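Local coordinates for bifunctional purine biosynthetic protein ADE5,7 (Cryptococcus neoformans var. grubii serotype A, PDB 7LVO), which catalyses the second and fifth steps of de novo purine synthesis, the present chain being its N-terminal half with the ATP-dependent glycinamide ribonucleotide synthetase activity, at residues Gly186-Lys191 against Val230-Tyr235; Ala258-Arg263 against Met276-Pro281; Thr269-Gly274 against Gly387-Tyr392; Lys295-Pro300 against Leu316-Met321. One frame throughout, in Å; residues are numbered along the deposited sequence.

Contact 1: Gly186-Lys191 against Val230-Tyr235; sequences GRSVIK and VVVEEY
R187 spreads its guanidinium over one face of the Y235 ring, CZ 4.2 Å from the ring centroid and the two planes 18° apart, a stacked cation-pi pair. The two side chains run the same way from closely placed roots, and the bend of the arginine at chi3 (60°) lets the charged group lie flat along the phenol. V189 CG2 meets this ring at its edge and also rests 3.7 Å from Y235 CB; a beta-branched valine suits a strand, and this methyl fills the place beside the ring. The backbones form an antiparallel ladder of the ATP-grasp domain, with V189–E233 and K191–V231 as hydrogen-bonded pairs; Y235 N still reaches R187 O (3.0 Å) where the strands end. Further along the V189 face, E233 turns its CG between backbone N and carbonyl (chi1 63°), and its extended chain meets the extended K191. Their salt bridge, K191 NZ to E233 OE2 at 2.8 Å, comes from above the carboxylate plane, while K150 of helix 146-155 holds OE1, so each carboxylate oxygen has its own lysine. Both segments fall within the predicted ATP site. On the other face, I190 CG2 touches V230 CG2 at 3.6 Å, and helix 207-218 covers both residues.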
loop_
_atom_site.group_PDB
_atom_site.type_symbol
_atom_site.label_atom_id
_atom_site.label_comp_id
_atom_site.label_asym_id
_atom_site.label_seq_id
_atom_site.Cartn_x
_atom_site.Cartn_y
_atom_site.Cartn_z
ATOM N N GLY A 186 3.665 28.632 6.178
ATOM C CA GLY A 186 2.566 29.164 6.951
ATOM C C GLY A 186 1.479 28.169 7.299
ATOM O O GLY A 186 0.565 28.520 8.058
ATOM N N ARG A 187 1.540 26.947 6.776
ATOM C CA ARG A 187 0.552 25.917 7.063
ATOM C C ARG A 187 1.233 24.718 7.708
ATOM O O ARG A 187 2.355 24.358 7.343
ATOM C CB ARG A 187 -0.181 25.480 5.789
ATOM C CG ARG A 187 -0.934 26.606 5.091
ATOM C CD ARG A 187 -1.764 26.069 3.937
ATOM N NE ARG A 187 -2.746 25.090 4.391
ATOM C CZ ARG A 187 -3.626 24.489 3.602
ATOM N NH1 ARG A 187 -3.677 24.744 2.305
ATOM N NH2 ARG A 187 -4.477 23.613 4.129
ATOM N N SER A 188 0.542 24.102 8.663
ATOM C CA SER A 188 1.053 22.957 9.395
ATOM C C SER A 188 0.190 21.735 9.116
ATOM O O SER A 188 -0.977 21.847 8.726
ATOM C CB SER A 188 1.088 23.230 10.908
ATOM O OG SER A 188 1.925 24.332 11.210
ATOM N N VAL A 189 0.783 20.561 9.320
ATOM C CA VAL A 189 0.098 19.283 9.184
ATOM C C VAL A 189 0.213 18.551 10.513
ATOM O O VAL A 189 1.319 18.366 11.032
ATOM C CB VAL A 189 0.686 18.435 8.042
ATOM C CG1 VAL A 189 -0.134 17.172 7.847
ATOM C CG2 VAL A 189 0.751 19.246 6.755
ATOM N N ILE A 190 -0.927 18.140 11.061
ATOM C CA ILE A 190 -0.990 17.452 12.346
ATOM C C ILE A 190 -1.309 15.990 12.074
ATOM O O ILE A 190 -2.394 15.667 11.571
ATOM C CB ILE A 190 -2.038 18.083 13.276
ATOM C CG1 ILE A 190 -1.704 19.555 13.522
ATOM C CG2 ILE A 190 -2.116 17.316 14.591
ATOM C CD1 ILE A 190 -2.721 20.279 14.386
ATOM N N LYS A 191 -0.368 15.109 12.407
ATOM C CA LYS A 191 -0.496 13.684 12.149
ATOM C C LYS A 191 -0.437 12.904 13.454
ATOM O O LYS A 191 0.414 13.166 14.308
ATOM C CB LYS A 191 0.613 13.189 11.214
ATOM C CG LYS A 191 0.612 13.832 9.836
ATOM C CD LYS A 191 1.709 13.239 8.969
ATOM C CE LYS A 191 1.698 13.833 7.571
ATOM N NZ LYS A 191 2.767 13.231 6.719
ATOM N N VAL A 230 2.137 12.789 18.537
ATOM C CA VAL A 230 1.657 13.575 17.410
ATOM C C VAL A 230 2.848 14.203 16.700
ATOM O O VAL A 230 3.808 14.644 17.345
ATOM C CB VAL A 230 0.657 14.661 17.866
ATOM C CG1 VAL A 230 1.325 15.643 18.813
ATOM C CG2 VAL A 230 0.076 15.390 16.660
ATOM N N VAL A 231 2.783 14.241 15.373
ATOM C CA VAL A 231 3.799 14.869 14.541
ATOM C C VAL A 231 3.208 16.139 13.944
ATOM O O VAL A 231 2.128 16.106 13.343
ATOM C CB VAL A 231 4.284 13.920 13.431
ATOM C CG1 VAL A 231 5.138 14.679 12.424
ATOM C CG2 VAL A 231 5.056 12.753 14.022
ATOM N N VAL A 232 3.917 17.254 14.110
ATOM C CA VAL A 232 3.554 18.531 13.513
ATOM C C VAL A 232 4.648 18.885 12.518
ATOM O O VAL A 232 5.806 19.087 12.909
ATOM C CB VAL A 232 3.392 19.633 14.572
ATOM C CG1 VAL A 232 2.971 20.937 13.922
ATOM C CG2 VAL A 232 2.387 19.204 15.633
ATOM N N GLU A 233 4.286 18.960 11.237
ATOM C CA GLU A 233 5.268 19.177 10.184
ATOM C C GLU A 233 4.737 20.175 9.170
ATOM O O GLU A 233 3.536 20.451 9.104
ATOM C CB GLU A 233 5.637 17.863 9.483
ATOM C CG GLU A 233 4.484 17.202 8.767
ATOM C CD GLU A 233 4.884 15.899 8.100
ATOM O OE1 GLU A 233 5.753 15.199 8.652
ATOM O OE2 GLU A 233 4.327 15.588 7.024
ATOM N N GLU A 234 5.655 20.710 8.370
ATOM C CA GLU A 234 5.306 21.739 7.401
ATOM C C GLU A 234 4.436 21.170 6.287
ATOM O O GLU A 234 4.674 20.067 5.786
ATOM C CB GLU A 234 6.575 22.354 6.807
ATOM C CG GLU A 234 6.320 23.513 5.855
ATOM C CD GLU A 234 7.603 24.160 5.365
ATOM O OE1 GLU A 234 8.692 23.683 5.740
ATOM O OE2 GLU A 234 7.520 25.142 4.604
ATOM N N TYR A 235 3.420 21.936 5.901
ATOM C CA TYR A 235 2.575 21.583 4.767
ATOM C C TYR A 235 3.319 21.908 3.477
ATOM O O TYR A 235 3.680 23.066 3.237
ATOM C CB TYR A 235 1.249 22.340 4.836
ATOM C CG TYR A 235 0.358 22.143 3.632
ATOM C CD1 TYR A 235 -0.542 21.088 3.572
ATOM C CD2 TYR A 235 0.412 23.018 2.556
ATOM C CE1 TYR A 235 -1.361 20.909 2.474
ATOM C CE2 TYR A 235 -0.403 22.847 1.451
ATOM C CZ TYR A 235 -1.287 21.791 1.415
ATOM O OH TYR A 235 -2.101 21.619 0.315
#

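Contact 2: Ala258-Arg263 against Met276-Pro281; sequences AQDHKR and MGAYAP
Q259 and Y279 lie side by side and point the same way, with the amide turned 62° from the phenol ring. The tyrosine OH donates to Q259 OE1 at 2.7 Å, arriving from almost straight above the carbonyl plane, while E240 O holds NE2, so both ends of the amide are bonded. Y279 can do this because its CG sits between the backbone N and carbonyl carbon (chi1 53°), which swings the ring across toward the other strand until CZ is 3.4 Å from Q259 CB. H261 crosses the tyrosine at about a right angle; the rings meet rim to rim, planes 47° apart, with H261 NE2 3.6 Å from Y279 CE1. The antiparallel backbone brings these groups together: Q259 and Y279 exchange both N-H...O bonds, H261 N reaches G277 O, and M276 N closes on H261 O in a nearly straight bond of 2.8 Å. G277 has backbone angles at which a CB would press on the preceding carbonyl O, so glycine suits it. A258 and A280 touch through their methyls, and helix 340-344 packs over A278 and A280. Strand 259-263 is an outermost strand of the five-stranded sheet, with 277-280 between it and strand 377-384, whose V379 touches Y279.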
loop_
_atom_site.group_PDB
_atom_site.type_symbol
_atom_site.label_atom_id
_atom_site.label_comp_id
_atom_site.label_asym_id
_atom_site.label_seq_id
_atom_site.Cartn_x
_atom_site.Cartn_y
_atom_site.Cartn_z
ATOM N N ALA A 258 4.667 5.368 -9.577
ATOM C CA ALA A 258 3.231 5.441 -9.785
ATOM C C ALA A 258 2.679 6.714 -9.164
ATOM O O ALA A 258 3.320 7.354 -8.332
ATOM C CB ALA A 258 2.522 4.216 -9.188
ATOM N N GLN A 259 1.472 7.085 -9.599
ATOM C CA GLN A 259 0.722 8.183 -9.011
ATOM C C GLN A 259 -0.682 7.691 -8.679
ATOM O O GLN A 259 -1.296 6.971 -9.472
ATOM C CB GLN A 259 0.643 9.389 -9.946
ATOM C CG GLN A 259 1.912 10.223 -9.980
ATOM C CD GLN A 259 1.723 11.534 -10.725
ATOM O OE1 GLN A 259 1.811 11.583 -11.953
ATOM N NE2 GLN A 259 1.455 12.603 -9.983
ATOM N N ASP A 260 -1.183 8.089 -7.515
ATOM C CA ASP A 260 -2.491 7.684 -7.026
ATOM C C ASP A 260 -3.402 8.897 -6.899
ATOM O O ASP A 260 -2.943 10.033 -6.755
ATOM C CB ASP A 260 -2.361 6.968 -5.672
ATOM C CG ASP A 260 -3.698 6.543 -5.100
ATOM O OD1 ASP A 260 -4.522 5.978 -5.855
ATOM O OD2 ASP A 260 -3.925 6.766 -3.894
ATOM N N HIS A 261 -4.707 8.640 -6.972
ATOM C CA HIS A 261 -5.735 9.671 -6.826
ATOM C C HIS A 261 -6.412 9.473 -5.469
ATOM O O HIS A 261 -7.309 8.637 -5.331
ATOM C CB HIS A 261 -6.750 9.598 -7.963
ATOM C CG HIS A 261 -6.192 9.969 -9.296
ATOM N ND1 HIS A 261 -6.299 11.239 -9.819
ATOM C CD2 HIS A 261 -5.522 9.239 -10.216
ATOM C CE1 HIS A 261 -5.721 11.274 -11.005
ATOM N NE2 HIS A 261 -5.239 10.074 -11.268
ATOM N N LYS A 262 -5.983 10.254 -4.478
ATOM C CA LYS A 262 -6.487 10.071 -3.123
ATOM C C LYS A 262 -7.915 10.588 -2.981
ATOM O O LYS A 262 -8.717 10.011 -2.241
ATOM C CB LYS A 262 -5.568 10.775 -2.123
ATOM C CG LYS A 262 -4.178 10.176 -2.011
ATOM C CD LYS A 262 -3.310 10.973 -1.036
ATOM C CE LYS A 262 -1.951 10.315 -0.831
ATOM N NZ LYS A 262 -1.094 11.079 0.125
ATOM N N ARG A 263 -8.248 11.669 -3.679
ATOM C CA ARG A 263 -9.530 12.335 -3.471
ATOM C C ARG A 263 -10.642 11.669 -4.276
ATOM O O ARG A 263 -10.411 11.076 -5.334
ATOM C CB ARG A 263 -9.422 13.814 -3.843
ATOM C CG ARG A 263 -8.568 14.625 -2.876
ATOM C CD ARG A 263 -8.208 15.988 -3.448
ATOM N NE ARG A 263 -7.474 16.806 -2.489
ATOM C CZ ARG A 263 -8.041 17.638 -1.624
ATOM N NH1 ARG A 263 -9.354 17.789 -1.568
ATOM N NH2 ARG A 263 -7.270 18.338 -0.796
ATOM N N MET A 276 -8.486 6.094 -5.298
ATOM C CA MET A 276 -9.516 5.855 -6.301
ATOM C C MET A 276 -8.947 5.446 -7.653
ATOM O O MET A 276 -9.714 5.196 -8.582
ATOM C CB MET A 276 -10.387 7.103 -6.474
ATOM C CG MET A 276 -11.281 7.419 -5.275
ATOM S SD MET A 276 -12.439 6.092 -4.896
ATOM C CE MET A 276 -13.372 5.983 -6.426
ATOM N N GLY A 277 -7.630 5.367 -7.786
ATOM C CA GLY A 277 -7.030 4.958 -9.040
ATOM C C GLY A 277 -5.566 5.329 -9.136
ATOM O O GLY A 277 -5.123 6.290 -8.506
ATOM N N ALA A 278 -4.803 4.575 -9.924
ATOM C CA ALA A 278 -3.372 4.817 -10.052
ATOM C C ALA A 278 -2.915 4.457 -11.459
ATOM O O ALA A 278 -3.615 3.779 -12.216
ATOM C CB ALA A 278 -2.578 4.016 -9.010
ATOM N N TYR A 279 -1.725 4.930 -11.803
ATOM C CA TYR A 279 -1.139 4.667 -13.108
ATOM C C TYR A 279 0.376 4.664 -12.963
ATOM O O TYR A 279 0.934 5.269 -12.039
ATOM C CB TYR A 279 -1.584 5.698 -14.155
ATOM C CG TYR A 279 -1.351 7.137 -13.746
ATOM C CD1 TYR A 279 -2.267 7.810 -12.955
ATOM C CD2 TYR A 279 -0.206 7.816 -14.145
ATOM C CE1 TYR A 279 -2.062 9.122 -12.576
ATOM C CE2 TYR A 279 0.012 9.130 -13.766
ATOM C CZ TYR A 279 -0.922 9.776 -12.984
ATOM O OH TYR A 279 -0.718 11.082 -12.597
ATOM N N ALA A 280 1.039 3.970 -13.891
ATOM C CA ALA A 280 2.493 3.848 -13.869
ATOM C C ALA A 280 2.953 3.381 -15.236
ATOM O O ALA A 280 2.210 2.670 -15.920
ATOM C CB ALA A 280 2.950 2.857 -12.782
ATOM N N PRO A 281 4.165 3.770 -15.672
ATOM C CA PRO A 281 5.066 4.706 -14.985
ATOM C C PRO A 281 4.535 6.137 -15.021
ATOM O O PRO A 281 4.039 6.572 -16.041
ATOM C CB PRO A 281 6.380 4.599 -15.779
ATOM C CG PRO A 281 6.264 3.346 -16.573
ATOM C CD PRO A 281 4.800 3.163 -16.855
#

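Contact 3: Thr269-Gly274 against Gly387-Tyr392; sequences TGLNTG and GYPGSY
T273 and P389 bring their CA atoms within 5.9 Å where two irregular loops meet, the first having just turned a corner at G270 and L271, the second bent by a cis peptide between Y388 and P389. Y388, with CG anti to the backbone N (chi1 180°), sends its ring across to the other loop, where its hydroxyl accepts the N-H of G274 near the ring plane: N to OH is 3.2 Å and the bond is almost straight at 171°. T273 leans obliquely on the same ring, its CG2 methyl 3.5 Å from Y388 CE2. Its OG1 is engaged by the backbone of K262 and G275, which fixes the rotation that presents the methyl. P389 presses CG against L271 CB at 3.8 Å and stands 3.6 Å from N272 O through its CB, a compact, rigid ring suited to a partly exposed seam between loops. Within the second loop P389 CB lies over the centre of the Y388 ring, and G390 N bonds back to G387 O. An aromatic residue followed by a cis-proline at the middle of such a bend, with these backbone angles, makes a type VIa beta turn.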
loop_
_atom_site.group_PDB
_atom_site.type_symbol
_atom_site.label_atom_id
_atom_site.label_comp_id
_atom_site.label_asym_id
_atom_site.label_seq_id
_atom_site.Cartn_x
_atom_site.Cartn_y
_atom_site.Cartn_z
ATOM N N THR A 269 -10.543 16.846 -6.081
ATOM C CA THR A 269 -11.251 17.636 -5.085
ATOM C C THR A 269 -12.121 16.712 -4.243
ATOM O O THR A 269 -12.387 15.566 -4.614
ATOM C CB THR A 269 -12.115 18.729 -5.736
ATOM O OG1 THR A 269 -13.015 18.136 -6.682
ATOM C CG2 THR A 269 -11.238 19.757 -6.441
ATOM N N GLY A 270 -12.556 17.227 -3.094
ATOM C CA GLY A 270 -13.391 16.467 -2.190
ATOM C C GLY A 270 -12.593 15.768 -1.111
ATOM O O GLY A 270 -11.375 15.917 -0.979
ATOM N N LEU A 271 -13.311 14.976 -0.317
ATOM C CA LEU A 271 -12.682 14.253 0.776
ATOM C C LEU A 271 -11.687 13.225 0.238
ATOM O O LEU A 271 -11.755 12.791 -0.916
ATOM C CB LEU A 271 -13.736 13.566 1.637
ATOM C CG LEU A 271 -14.544 14.465 2.576
ATOM C CD1 LEU A 271 -15.442 15.408 1.805
ATOM C CD2 LEU A 271 -15.357 13.616 3.546
ATOM N N ASN A 272 -10.753 12.835 1.098
ATOM C CA ASN A 272 -9.712 11.888 0.733
ATOM C C ASN A 272 -10.191 10.454 0.933
ATOM O O ASN A 272 -11.104 10.179 1.715
ATOM C CB ASN A 272 -8.447 12.136 1.554
ATOM C CG ASN A 272 -7.769 13.449 1.196
ATOM O OD1 ASN A 272 -6.883 13.490 0.340
ATOM N ND2 ASN A 272 -8.187 14.528 1.847
ATOM N N THR A 273 -9.561 9.541 0.200
ATOM C CA THR A 273 -9.874 8.122 0.257
ATOM C C THR A 273 -8.575 7.332 0.359
ATOM O O THR A 273 -7.479 7.898 0.398
ATOM C CB THR A 273 -10.670 7.667 -0.979
ATOM O OG1 THR A 273 -9.811 7.659 -2.138
ATOM C CG2 THR A 273 -11.843 8.591 -1.229
ATOM N N GLY A 274 -8.704 6.009 0.394
ATOM C CA GLY A 274 -7.552 5.138 0.327
ATOM C C GLY A 274 -6.937 5.008 -1.044
ATOM O O GLY A 274 -5.901 4.354 -1.191
ATOM N N GLY A 387 -21.686 6.734 -1.264
ATOM C CA GLY A 387 -21.419 7.403 -0.006
ATOM C C GLY A 387 -19.952 7.435 0.374
ATOM O O GLY A 387 -19.519 8.374 1.057
ATOM N N TYR A 388 -19.187 6.428 -0.036
ATOM C CA TYR A 388 -17.759 6.396 0.255
ATOM C C TYR A 388 -17.107 7.704 -0.191
ATOM O O TYR A 388 -17.445 8.229 -1.259
ATOM C CB TYR A 388 -17.120 5.199 -0.460
ATOM C CG TYR A 388 -15.635 5.045 -0.245
ATOM C CD1 TYR A 388 -15.140 4.371 0.861
ATOM C CD2 TYR A 388 -14.726 5.565 -1.154
ATOM C CE1 TYR A 388 -13.779 4.229 1.062
ATOM C CE2 TYR A 388 -13.367 5.421 -0.964
ATOM C CZ TYR A 388 -12.898 4.758 0.146
ATOM O OH TYR A 388 -11.537 4.613 0.333
ATOM N N PRO A 389 -16.165 8.263 0.589
ATOM C CA PRO A 389 -15.584 7.763 1.842
ATOM C C PRO A 389 -16.482 7.901 3.068
ATOM O O PRO A 389 -16.040 7.604 4.178
ATOM C CB PRO A 389 -14.328 8.639 2.013
ATOM C CG PRO A 389 -14.697 9.924 1.359
ATOM C CD PRO A 389 -15.572 9.552 0.183
ATOM N N GLY A 390 -17.719 8.338 2.868
ATOM C CA GLY A 390 -18.680 8.422 3.945
ATOM C C GLY A 390 -19.323 7.078 4.221
ATOM O O GLY A 390 -18.803 6.021 3.858
ATOM N N SER A 391 -20.479 7.126 4.878
ATOM C CA SER A 391 -21.243 5.912 5.127
ATOM C C SER A 391 -21.808 5.372 3.819
ATOM O O SER A 391 -22.268 6.130 2.961
ATOM C CB SER A 391 -22.371 6.189 6.119
ATOM O OG SER A 391 -23.218 7.226 5.653
ATOM N N TYR A 392 -21.776 4.054 3.669
ATOM C CA TYR A 392 -22.220 3.386 2.456
ATOM C C TYR A 392 -22.952 2.103 2.814
ATOM O O TYR A 392 -22.669 1.493 3.853
ATOM C CB TYR A 392 -21.031 3.057 1.540
ATOM C CG TYR A 392 -19.992 2.168 2.193
ATOM C CD1 TYR A 392 -20.109 0.783 2.154
ATOM C CD2 TYR A 392 -18.897 2.714 2.857
ATOM C CE1 TYR A 392 -19.172 -0.033 2.754
ATOM C CE2 TYR A 392 -17.952 1.905 3.460
ATOM C CZ TYR A 392 -18.093 0.534 3.404
ATOM O OH TYR A 392 -17.155 -0.281 4.001
#

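Contact 4: Lys295-Pro300 against Leu316-Met321; sequences KDVLEP and LFTGFM
V297 O accepts a hydrogen bond from the OG1 of T301, one turn further along a helix that has a wider, pi-type turn at 295-298 and is kinked at P300, whose N makes no bond to the turn before. From the same valine the side chain turns to the sheet and meets F320 from the opposite direction. V297 CG2 comes to 3.6 Å from F320 CE2, and V297 CB lies in the plane of the ring, so the valine abuts an edge rather than covering a face. L298 reaches the neighbouring part of that edge: its CD1 is 3.7 Å from F320 CZ and again in the ring plane. With CG beside the backbone N (chi1 -67°), the phenyl projects from its strand into the angle between these two aliphatic chains.

The helix belongs to 287-307 and the strand to 315-323, an inner strand of the antiparallel sheet in the ATP-grasp domain, so this is helix-on-sheet packing. Their short axes pass 10.5 Å apart and run nearly antiparallel, at 157°.

T318 stands two residues before F320 on the same face. Its CG2, anti to the backbone N, makes a looser contact with V297 CG1 at 4.0 Å; a beta-branched threonine suits the strand and offers this methyl to the helix. Neighbouring strands supply more apolar cover: I241 and V243 touch F320, V329 touches V297, and I252 with P254 backs L298. On the reverse face of the strand, F317 packs against N333, a predicted magnesium ligand.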
loop_
_atom_site.group_PDB
_atom_site.type_symbol
_atom_site.label_atom_id
_atom_site.label_comp_id
_atom_site.label_asym_id
_atom_site.label_seq_id
_atom_site.Cartn_x
_atom_site.Cartn_y
_atom_site.Cartn_z
ATOM N N LYS A 295 18.713 7.476 -5.001
ATOM C CA LYS A 295 20.009 7.748 -4.386
ATOM C C LYS A 295 19.890 8.522 -3.077
ATOM O O LYS A 295 20.735 8.363 -2.194
ATOM C CB LYS A 295 20.901 8.529 -5.354
ATOM C CG LYS A 295 21.365 7.737 -6.568
ATOM C CD LYS A 295 22.164 6.506 -6.158
ATOM C CE LYS A 295 23.008 5.981 -7.306
ATOM N NZ LYS A 295 24.117 6.918 -7.647
ATOM N N ASP A 296 18.874 9.367 -2.938
ATOM C CA ASP A 296 18.754 10.234 -1.778
ATOM C C ASP A 296 17.790 9.717 -0.721
ATOM O O ASP A 296 17.805 10.235 0.404
ATOM C CB ASP A 296 18.305 11.635 -2.215
ATOM C CG ASP A 296 19.236 12.251 -3.243
ATOM O OD1 ASP A 296 20.276 11.627 -3.553
ATOM O OD2 ASP A 296 18.925 13.352 -3.742
ATOM N N VAL A 297 16.956 8.726 -1.044
ATOM C CA VAL A 297 15.954 8.242 -0.098
ATOM C C VAL A 297 16.023 6.726 0.045
ATOM O O VAL A 297 16.295 6.206 1.132
ATOM C CB VAL A 297 14.539 8.680 -0.535
ATOM C CG1 VAL A 297 13.479 8.058 0.356
ATOM C CG2 VAL A 297 14.429 10.200 -0.533
ATOM N N LEU A 298 15.762 6.004 -1.045
ATOM C CA LEU A 298 15.609 4.553 -0.953
ATOM C C LEU A 298 16.876 3.889 -0.424
ATOM O O LEU A 298 16.842 3.148 0.560
ATOM C CB LEU A 298 15.234 3.988 -2.325
ATOM C CG LEU A 298 13.743 4.005 -2.672
ATOM C CD1 LEU A 298 13.161 5.398 -2.538
ATOM C CD2 LEU A 298 13.528 3.459 -4.082
ATOM N N GLU A 299 18.010 4.135 -1.075
ATOM C CA GLU A 299 19.246 3.488 -0.633
ATOM C C GLU A 299 19.685 3.996 0.733
ATOM O O GLU A 299 20.055 3.171 1.589
ATOM C CB GLU A 299 20.337 3.675 -1.695
ATOM C CG GLU A 299 20.093 2.841 -2.947
ATOM C CD GLU A 299 21.073 3.133 -4.067
ATOM O OE1 GLU A 299 21.837 4.114 -3.956
ATOM O OE2 GLU A 299 21.069 2.381 -5.062
ATOM N N PRO A 300 19.683 5.301 1.011
ATOM C CA PRO A 300 19.951 5.737 2.393
ATOM C C PRO A 300 18.978 5.159 3.404
ATOM O O PRO A 300 19.354 4.941 4.565
ATOM C CB PRO A 300 19.837 7.266 2.311
ATOM C CG PRO A 300 20.163 7.585 0.890
ATOM C CD PRO A 300 19.621 6.433 0.069
ATOM N N LEU A 316 9.007 -1.909 0.347
ATOM C CA LEU A 316 9.123 -0.542 0.838
ATOM C C LEU A 316 8.343 0.383 -0.092
ATOM O O LEU A 316 8.739 0.601 -1.242
ATOM C CB LEU A 316 10.587 -0.124 0.931
ATOM C CG LEU A 316 10.823 1.297 1.438
ATOM C CD1 LEU A 316 10.442 1.399 2.904
ATOM C CD2 LEU A 316 12.267 1.725 1.213
ATOM N N PHE A 317 7.229 0.917 0.400
ATOM C CA PHE A 317 6.402 1.871 -0.338
ATOM C C PHE A 317 6.694 3.263 0.220
ATOM O O PHE A 317 6.309 3.585 1.354
ATOM C CB PHE A 317 4.919 1.525 -0.208
ATOM C CG PHE A 317 3.996 2.497 -0.897
ATOM C CD1 PHE A 317 3.783 3.765 -0.379
ATOM C CD2 PHE A 317 3.326 2.134 -2.051
ATOM C CE1 PHE A 317 2.931 4.657 -1.009
ATOM C CE2 PHE A 317 2.468 3.025 -2.683
ATOM C CZ PHE A 317 2.275 4.285 -2.154
ATOM N N THR A 318 7.362 4.091 -0.575
ATOM C CA THR A 318 7.730 5.443 -0.177
ATOM C C THR A 318 6.845 6.431 -0.924
ATOM O O THR A 318 6.832 6.447 -2.159
ATOM C CB THR A 318 9.207 5.721 -0.465
ATOM O OG1 THR A 318 10.005 4.690 0.119
ATOM C CG2 THR A 318 9.618 7.068 0.106
ATOM N N GLY A 319 6.083 7.223 -0.174
ATOM C CA GLY A 319 5.266 8.259 -0.767
ATOM C C GLY A 319 5.996 9.580 -0.822
ATOM O O GLY A 319 6.331 10.148 0.222
ATOM N N PHE A 320 6.246 10.072 -2.033
ATOM C CA PHE A 320 6.978 11.306 -2.245
ATOM C C PHE A 320 6.032 12.454 -2.593
ATOM O O PHE A 320 4.928 12.258 -3.097
ATOM C CB PHE A 320 7.999 11.156 -3.384
ATOM C CG PHE A 320 9.121 10.224 -3.085
ATOM C CD1 PHE A 320 8.998 8.867 -3.329
ATOM C CD2 PHE A 320 10.314 10.700 -2.568
ATOM C CE1 PHE A 320 10.037 8.008 -3.055
ATOM C CE2 PHE A 320 11.354 9.841 -2.298
ATOM C CZ PHE A 320 11.212 8.493 -2.541
ATOM N N MET A 321 6.492 13.667 -2.316
ATOM C CA MET A 321 5.940 14.879 -2.906
ATOM C C MET A 321 7.074 15.554 -3.665
ATOM O O MET A 321 8.127 15.844 -3.082
ATOM C CB MET A 321 5.366 15.823 -1.850
ATOM C CG MET A 321 4.837 17.123 -2.454
ATOM S SD MET A 321 3.911 18.145 -1.301
ATOM C CE MET A 321 2.430 17.150 -1.073
#

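In the fold
Contacts 1, 2 and 4 are buried, whereas contact 3 is a surface seam between loops. Contacts 1 and 2 each pair two antiparallel strands, but in different sheets: in the first, charged side chains join the backbone ladder within the predicted ATP-binding region, while in the second an amide, a phenol and an imidazole meet. Contact 4 instead lays a helix on a third sheet and is almost wholly apolar across its interface. Contacts 2 and 3 touch directly, because the loop holding 269-274 joins the two strands paired in contact 2. Contact 4 falls within the chain loop that contact 3 closes, yet their centres are about 28 Å apart.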